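Local coordinates for ASCH domain (Vibrio cholerae TMA 21, PDB 3S9X), which is of unknown function but has an ASCH domain of the PUA clan, consistent with a role in binding RNA or another nucleic acid, at residues D109-E114 against K119-W124; Q16-V21 against E27-F32. One frame throughout, in Å; residues are numbered along the deposited sequence.

Interaction 1 (D109-E114 against K119-W124); sequences DFAASE and KSLAWW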
loop_
_atom_site.group_PDB
_atom_site.type_symbol
_atom_site.label_atom_id
_atom_site.label_comp_id
_atom_site.label_asym_id
_atom_site.label_seq_id
_atom_site.Cartn_x
_atom_site.Cartn_y
_atom_site.Cartn_z
ATOM N N ASP A 109 -13.255 6.451 10.061
ATOM C CA ASP A 109 -13.398 6.454 8.631
ATOM C C ASP A 109 -12.132 5.921 7.925
ATOM O O ASP A 109 -12.204 5.241 6.923
ATOM C CB ASP A 109 -13.701 7.861 8.093
ATOM C CG ASP A 109 -15.149 8.291 8.351
ATOM O OD1 ASP A 109 -16.000 7.458 8.821
ATOM O OD2 ASP A 109 -15.426 9.477 8.144
ATOM N N PHE A 110 -10.932 6.249 8.421
ATOM C CA PHE A 110 -9.727 5.730 7.809
ATOM C C PHE A 110 -9.623 4.212 7.965
ATOM O O PHE A 110 -9.311 3.483 7.058
ATOM C CB PHE A 110 -8.472 6.434 8.347
ATOM C CG PHE A 110 -7.252 6.002 7.604
ATOM C CD1 PHE A 110 -6.959 6.580 6.338
ATOM C CD2 PHE A 110 -6.394 5.045 8.097
ATOM C CE1 PHE A 110 -5.904 6.137 5.636
ATOM C CE2 PHE A 110 -5.360 4.602 7.343
ATOM C CZ PHE A 110 -5.073 5.180 6.121
ATOM N N ALA A 111 -9.927 3.715 9.171
ATOM C CA ALA A 111 -9.937 2.295 9.438
ATOM C C ALA A 111 -10.913 1.620 8.449
ATOM O O ALA A 111 -10.595 0.568 7.891
ATOM C CB ALA A 111 -10.340 2.003 10.838
ATOM N N ALA A 112 -12.084 2.228 8.237
ATOM C CA ALA A 112 -13.050 1.621 7.289
ATOM C C ALA A 112 -12.521 1.599 5.851
ATOM O O ALA A 112 -12.703 0.660 5.129
ATOM C CB ALA A 112 -14.452 2.333 7.398
ATOM N N SER A 113 -11.802 2.668 5.430
ATOM C CA SER A 113 -11.164 2.746 4.113
ATOM C C SER A 113 -10.111 1.691 3.954
ATOM O O SER A 113 -9.894 1.153 2.849
ATOM C CB SER A 113 -10.528 4.120 3.881
ATOM O OG SER A 113 -11.579 5.042 3.795
ATOM N N GLU A 114 -9.367 1.388 5.028
ATOM C CA GLU A 114 -8.396 0.298 4.967
ATOM C C GLU A 114 -9.098 -1.048 4.769
ATOM O O GLU A 114 -8.500 -1.972 4.222
ATOM C CB GLU A 114 -7.490 0.251 6.164
ATOM C CG GLU A 114 -6.420 1.357 6.240
ATOM C CD GLU A 114 -5.041 0.832 6.599
ATOM O OE1 GLU A 114 -4.414 1.375 7.512
ATOM O OE2 GLU A 114 -4.623 -0.189 5.955
ATOM N N LYS A 119 -13.843 -3.891 9.703
ATOM C CA LYS A 119 -13.711 -2.469 9.330
ATOM C C LYS A 119 -13.670 -1.490 10.476
ATOM O O LYS A 119 -13.655 -0.288 10.275
ATOM C CB LYS A 119 -14.700 -2.023 8.220
ATOM C CG LYS A 119 -14.538 -2.868 6.988
ATOM C CD LYS A 119 -15.310 -2.286 5.834
ATOM C CE LYS A 119 -15.286 -3.147 4.558
ATOM N NZ LYS A 119 -15.996 -2.431 3.444
ATOM N N SER A 120 -13.694 -2.026 11.705
ATOM C CA SER A 120 -13.727 -1.187 12.876
ATOM C C SER A 120 -12.353 -0.620 13.219
ATOM O O SER A 120 -11.316 -1.169 12.826
ATOM C CB SER A 120 -14.243 -1.969 14.118
ATOM O OG SER A 120 -13.251 -2.880 14.513
ATOM N N LEU A 121 -12.381 0.479 13.973
ATOM C CA LEU A 121 -11.106 1.057 14.449
ATOM C C LEU A 121 -10.463 0.103 15.455
ATOM O O LEU A 121 -9.268 -0.041 15.447
ATOM C CB LEU A 121 -11.413 2.390 15.106
ATOM C CG LEU A 121 -10.228 3.164 15.619
ATOM C CD1 LEU A 121 -9.126 3.444 14.588
ATOM C CD2 LEU A 121 -10.735 4.435 16.264
ATOM N N ALA A 122 -11.277 -0.583 16.275
ATOM C CA ALA A 122 -10.646 -1.517 17.199
ATOM C C ALA A 122 -9.810 -2.615 16.481
ATOM O O ALA A 122 -8.680 -2.977 16.877
ATOM C CB ALA A 122 -11.663 -2.090 18.130
ATOM N N TRP A 123 -10.379 -3.175 15.433
ATOM C CA TRP A 123 -9.691 -4.217 14.667
ATOM C C TRP A 123 -8.421 -3.651 14.025
ATOM O O TRP A 123 -7.376 -4.245 14.065
ATOM C CB TRP A 123 -10.659 -4.782 13.596
ATOM C CG TRP A 123 -10.196 -6.051 12.942
ATOM C CD1 TRP A 123 -10.636 -7.349 13.225
ATOM C CD2 TRP A 123 -9.255 -6.182 11.917
ATOM N NE1 TRP A 123 -10.001 -8.227 12.447
ATOM C CE2 TRP A 123 -9.087 -7.571 11.679
ATOM C CE3 TRP A 123 -8.455 -5.310 11.276
ATOM C CZ2 TRP A 123 -8.231 -8.091 10.705
ATOM C CZ3 TRP A 123 -7.592 -5.811 10.298
ATOM C CH2 TRP A 123 -7.449 -7.193 10.048
ATOM N N TRP A 124 -8.543 -2.479 13.430
ATOM C CA TRP A 124 -7.423 -1.753 12.827
ATOM C C TRP A 124 -6.307 -1.573 13.867
ATOM O O TRP A 124 -5.117 -1.778 13.517
ATOM C CB TRP A 124 -7.950 -0.410 12.231
ATOM C CG TRP A 124 -6.852 0.399 11.560
ATOM C CD1 TRP A 124 -6.587 0.488 10.227
ATOM C CD2 TRP A 124 -5.895 1.223 12.224
ATOM N NE1 TRP A 124 -5.499 1.311 10.013
ATOM C CE2 TRP A 124 -5.052 1.782 11.222
ATOM C CE3 TRP A 124 -5.670 1.582 13.578
ATOM C CZ2 TRP A 124 -3.955 2.622 11.525
ATOM C CZ3 TRP A 124 -4.582 2.385 13.829
ATOM C CH2 TRP A 124 -3.743 2.870 12.856
HETATM O O HOH W 1 -14.131 -0.339 2.936
#

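Interaction 2 (Q16-V21 against E27-F32); sequences QYLSSV and EKYTSF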
loop_
_atom_site.group_PDB
_atom_site.type_symbol
_atom_site.label_atom_id
_atom_site.label_comp_id
_atom_site.label_asym_id
_atom_site.label_seq_id
_atom_site.Cartn_x
_atom_site.Cartn_y
_atom_site.Cartn_z
ATOM N N GLN A 16 0.324 -4.528 -19.830
ATOM C CA GLN A 16 -1.039 -4.659 -20.315
ATOM C C GLN A 16 -1.844 -3.439 -19.949
ATOM O O GLN A 16 -2.618 -2.915 -20.784
ATOM C CB GLN A 16 -1.710 -5.949 -19.825
ATOM C CG GLN A 16 -1.153 -7.197 -20.417
ATOM C CD GLN A 16 -1.806 -8.444 -20.025
ATOM O OE1 GLN A 16 -2.233 -9.291 -20.885
ATOM N NE2 GLN A 16 -1.862 -8.645 -18.767
ATOM N N TYR A 17 -1.749 -2.984 -18.707
ATOM C CA TYR A 17 -2.493 -1.786 -18.323
ATOM C C TYR A 17 -2.055 -0.590 -19.208
ATOM O O TYR A 17 -2.875 0.137 -19.676
ATOM C CB TYR A 17 -2.274 -1.466 -16.851
ATOM C CG TYR A 17 -2.802 -0.103 -16.470
ATOM C CD1 TYR A 17 -4.118 0.252 -16.712
ATOM C CD2 TYR A 17 -1.934 0.891 -15.971
ATOM C CE1 TYR A 17 -4.594 1.521 -16.424
ATOM C CE2 TYR A 17 -2.443 2.164 -15.673
ATOM C CZ TYR A 17 -3.781 2.482 -15.885
ATOM O OH TYR A 17 -4.295 3.730 -15.649
ATOM N N LEU A 18 -0.757 -0.348 -19.267
ATOM C CA LEU A 18 -0.292 0.821 -20.043
ATOM C C LEU A 18 -0.719 0.801 -21.474
ATOM O O LEU A 18 -1.067 1.838 -22.021
ATOM C CB LEU A 18 1.173 0.977 -19.855
ATOM C CG LEU A 18 1.689 1.204 -18.413
ATOM C CD1 LEU A 18 3.286 1.228 -18.352
ATOM C CD2 LEU A 18 1.145 2.557 -17.843
ATOM N N SER A 19 -0.807 -0.386 -22.060
ATOM C CA SER A 19 -1.243 -0.485 -23.425
ATOM C C SER A 19 -2.778 -0.359 -23.551
ATOM O O SER A 19 -3.283 -0.128 -24.666
ATOM C CB SER A 19 -0.680 -1.713 -24.156
ATOM O OG SER A 19 -1.165 -2.906 -23.590
ATOM N N SER A 20 -3.529 -0.439 -22.453
ATOM C CA SER A 20 -4.983 -0.414 -22.521
ATOM C C SER A 20 -5.485 1.031 -22.351
ATOM O O SER A 20 -6.676 1.323 -22.458
ATOM C CB SER A 20 -5.506 -1.284 -21.297
ATOM O OG SER A 20 -5.461 -0.469 -20.059
ATOM N N VAL A 21 -4.582 1.983 -22.170
ATOM C CA VAL A 21 -4.926 3.398 -22.045
ATOM C C VAL A 21 -4.200 4.194 -23.169
ATOM O O VAL A 21 -3.309 3.713 -23.811
ATOM C CB VAL A 21 -4.619 4.020 -20.664
ATOM C CG1 VAL A 21 -5.428 3.282 -19.586
ATOM C CG2 VAL A 21 -3.132 3.939 -20.347
ATOM N N GLU A 27 1.946 7.846 -20.699
ATOM C CA GLU A 27 3.210 8.494 -20.639
ATOM C C GLU A 27 3.317 9.391 -19.436
ATOM O O GLU A 27 4.451 9.759 -19.058
ATOM C CB GLU A 27 3.496 9.293 -21.946
ATOM C CG GLU A 27 4.090 8.386 -22.976
ATOM C CD GLU A 27 4.428 9.052 -24.287
ATOM O OE1 GLU A 27 4.021 10.254 -24.479
ATOM O OE2 GLU A 27 5.103 8.325 -25.071
ATOM N N LYS A 28 2.217 9.687 -18.730
ATOM C CA LYS A 28 2.296 10.531 -17.549
ATOM C C LYS A 28 2.885 9.786 -16.333
ATOM O O LYS A 28 3.335 10.419 -15.379
ATOM C CB LYS A 28 0.900 10.957 -17.144
ATOM C CG LYS A 28 -0.025 9.799 -16.510
ATOM C CD LYS A 28 -1.505 10.051 -16.489
ATOM C CE LYS A 28 -2.315 8.862 -16.146
ATOM N NZ LYS A 28 -3.639 9.107 -15.463
ATOM N N TYR A 29 2.782 8.459 -16.326
ATOM C CA TYR A 29 3.274 7.702 -15.209
ATOM C C TYR A 29 4.771 7.617 -15.163
ATOM O O TYR A 29 5.420 7.323 -16.188
ATOM C CB TYR A 29 2.712 6.292 -15.242
ATOM C CG TYR A 29 1.198 6.235 -15.089
ATOM C CD1 TYR A 29 0.578 6.555 -13.899
ATOM C CD2 TYR A 29 0.406 5.804 -16.100
ATOM C CE1 TYR A 29 -0.749 6.389 -13.702
ATOM C CE2 TYR A 29 -0.965 5.607 -15.939
ATOM C CZ TYR A 29 -1.545 5.919 -14.695
ATOM O OH TYR A 29 -2.924 5.715 -14.534
ATOM N N THR A 30 5.332 7.877 -13.994
ATOM C CA THR A 30 6.782 7.876 -13.739
ATOM C C THR A 30 7.317 7.113 -12.557
ATOM O O THR A 30 8.509 7.040 -12.346
ATOM C CB THR A 30 7.267 9.384 -13.585
ATOM O OG1 THR A 30 6.593 9.930 -12.439
ATOM C CG2 THR A 30 6.875 10.200 -14.814
ATOM N N SER A 31 6.379 6.530 -11.785
ATOM C CA SER A 31 6.669 5.855 -10.488
ATOM C C SER A 31 5.874 4.575 -10.387
ATOM O O SER A 31 4.681 4.570 -10.527
ATOM C CB SER A 31 6.417 6.808 -9.331
ATOM O OG SER A 31 6.717 6.253 -8.091
ATOM N N PHE A 32 6.610 3.488 -10.226
ATOM C CA PHE A 32 6.053 2.134 -10.355
ATOM C C PHE A 32 6.667 1.201 -9.323
ATOM O O PHE A 32 7.833 1.309 -8.974
ATOM C CB PHE A 32 6.388 1.520 -11.768
ATOM C CG PHE A 32 6.044 2.376 -12.903
ATOM C CD1 PHE A 32 4.793 2.265 -13.516
ATOM C CD2 PHE A 32 6.913 3.354 -13.373
ATOM C CE1 PHE A 32 4.492 3.013 -14.610
ATOM C CE2 PHE A 32 6.600 4.137 -14.409
ATOM C CZ PHE A 32 5.391 3.961 -15.096
#

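Interaction 1 (D109-E114 against K119-W124)
The turn that joins helix 108-114 to helix 121-139 in the ASCH domain brings A111 and E114 against W124, in the first turn of the second helix. One direct hydrogen bond crosses between the segments. W124 NE1 donates to E114 OE1 at 2.7 Å, with an N-H...O angle of 162°. The oxygen lies almost in the plane of the indole. The N-H, in contrast, comes from above the carboxylate plane, and the two planes are 73° apart. W124 has CG anti to its backbone N (chi1 -179°), and with chi2 near 100° the NE1 edge faces E114. The E114 chain bends at chi2 to bring OE1 to that edge. E114 OE2 makes a salt bridge with K56, so each carboxylate oxygen has a partner.

A111 is the apolar point of contact between the helices. Its CB lies 3.7 Å from W124 CB and 3.8 Å from L121 CA. F110 CE2 approaches W124 NE1 at 4.2 Å. Both rings also reach the sheet of the domain: F110 touches A58 and L151, and W124 touches C60 and L149. H128, one turn further along helix 121-139, stacks on W124.

S120 is the N-cap of helix 121-139. Its OG accepts from W123 N at 3.0 Å and is also hydrogen-bonded to D118 OD1. K119 runs extended past A112, and K119 O makes a CA-H...O contact of 3.6 Å with A112 CA. One water accepts from K119 NZ and donates to A112 O, while NZ also forms a salt bridge with E55.

Interaction 2 (Q16-V21 against E27-F32)
Two tyrosine hydroxyls make the polar part of this contact, in which the C-terminal end of helix 8-19 faces the loop that leads into strand 32-35. Y17 OH and Y29 OH are 2.7 Å apart and hydrogen-bonded. Each hydroxyl lies at the edge of the other ring, near its plane. Y29 OH also bonds the carboxylate of E94, on strand 89-102. Y29 is buried, and its OH thus has partners on helix 8-19 and on strand 89-102.

The aromatic contact follows from the same meeting. The Y17 and Y29 side chains cross at about a right angle. Their ring planes are inclined at 58°, with centroids 5.9 Å apart. The closest ring carbons are Y17 CE2 and Y29 CE2, at 3.8 Å. Y17 has CG anti to its backbone N (chi1 169°), and its hydroxyl end reaches Y29. K28 CE lies over one face of the Y29 ring, 3.3 Å above its plane and toward the rim.

Helices 8-19 and 23-27 precede the first strand of the mixed sheet. Y17, Y29 and F32 all touch L79 of strand 79-83, the neighbour of edge strand 32-35. Y17 also touches V157 of strand 148-158, so the helix end meets the sheet at two strands.

The apolar part belongs to L18, which uses both methyls. CD2 meets Y29 CD2 at 3.8 Å, obliquely to the ring. CD1 reaches F32 CE1 at 4.3 Å. F3 touches both L18 and F32.

Behind Y17, the helix end turns. Y17 O accepts from both S20 N and S20 OG, the latter at 2.7 Å.

Interaction 2 comes first along the chain and closes before interaction 1 opens. Their centres are 31 Å apart, on opposite sides of the chain's centre, and their nearest atoms are about 18 Å apart. They do not touch. Both contacts pack on the five-stranded mixed sheet, near different edge strands. Interaction 2 sits by edge strand 32-35 and its neighbour 79-83. Interaction 1 sits by the other edge strand, 58-62. Strand 148-158 is shared: Y17 of interaction 2 touches V157, while F110 and W124 of interaction 1 touch L151 and L149. The two contacts thus pack separate helical elements onto one sheet.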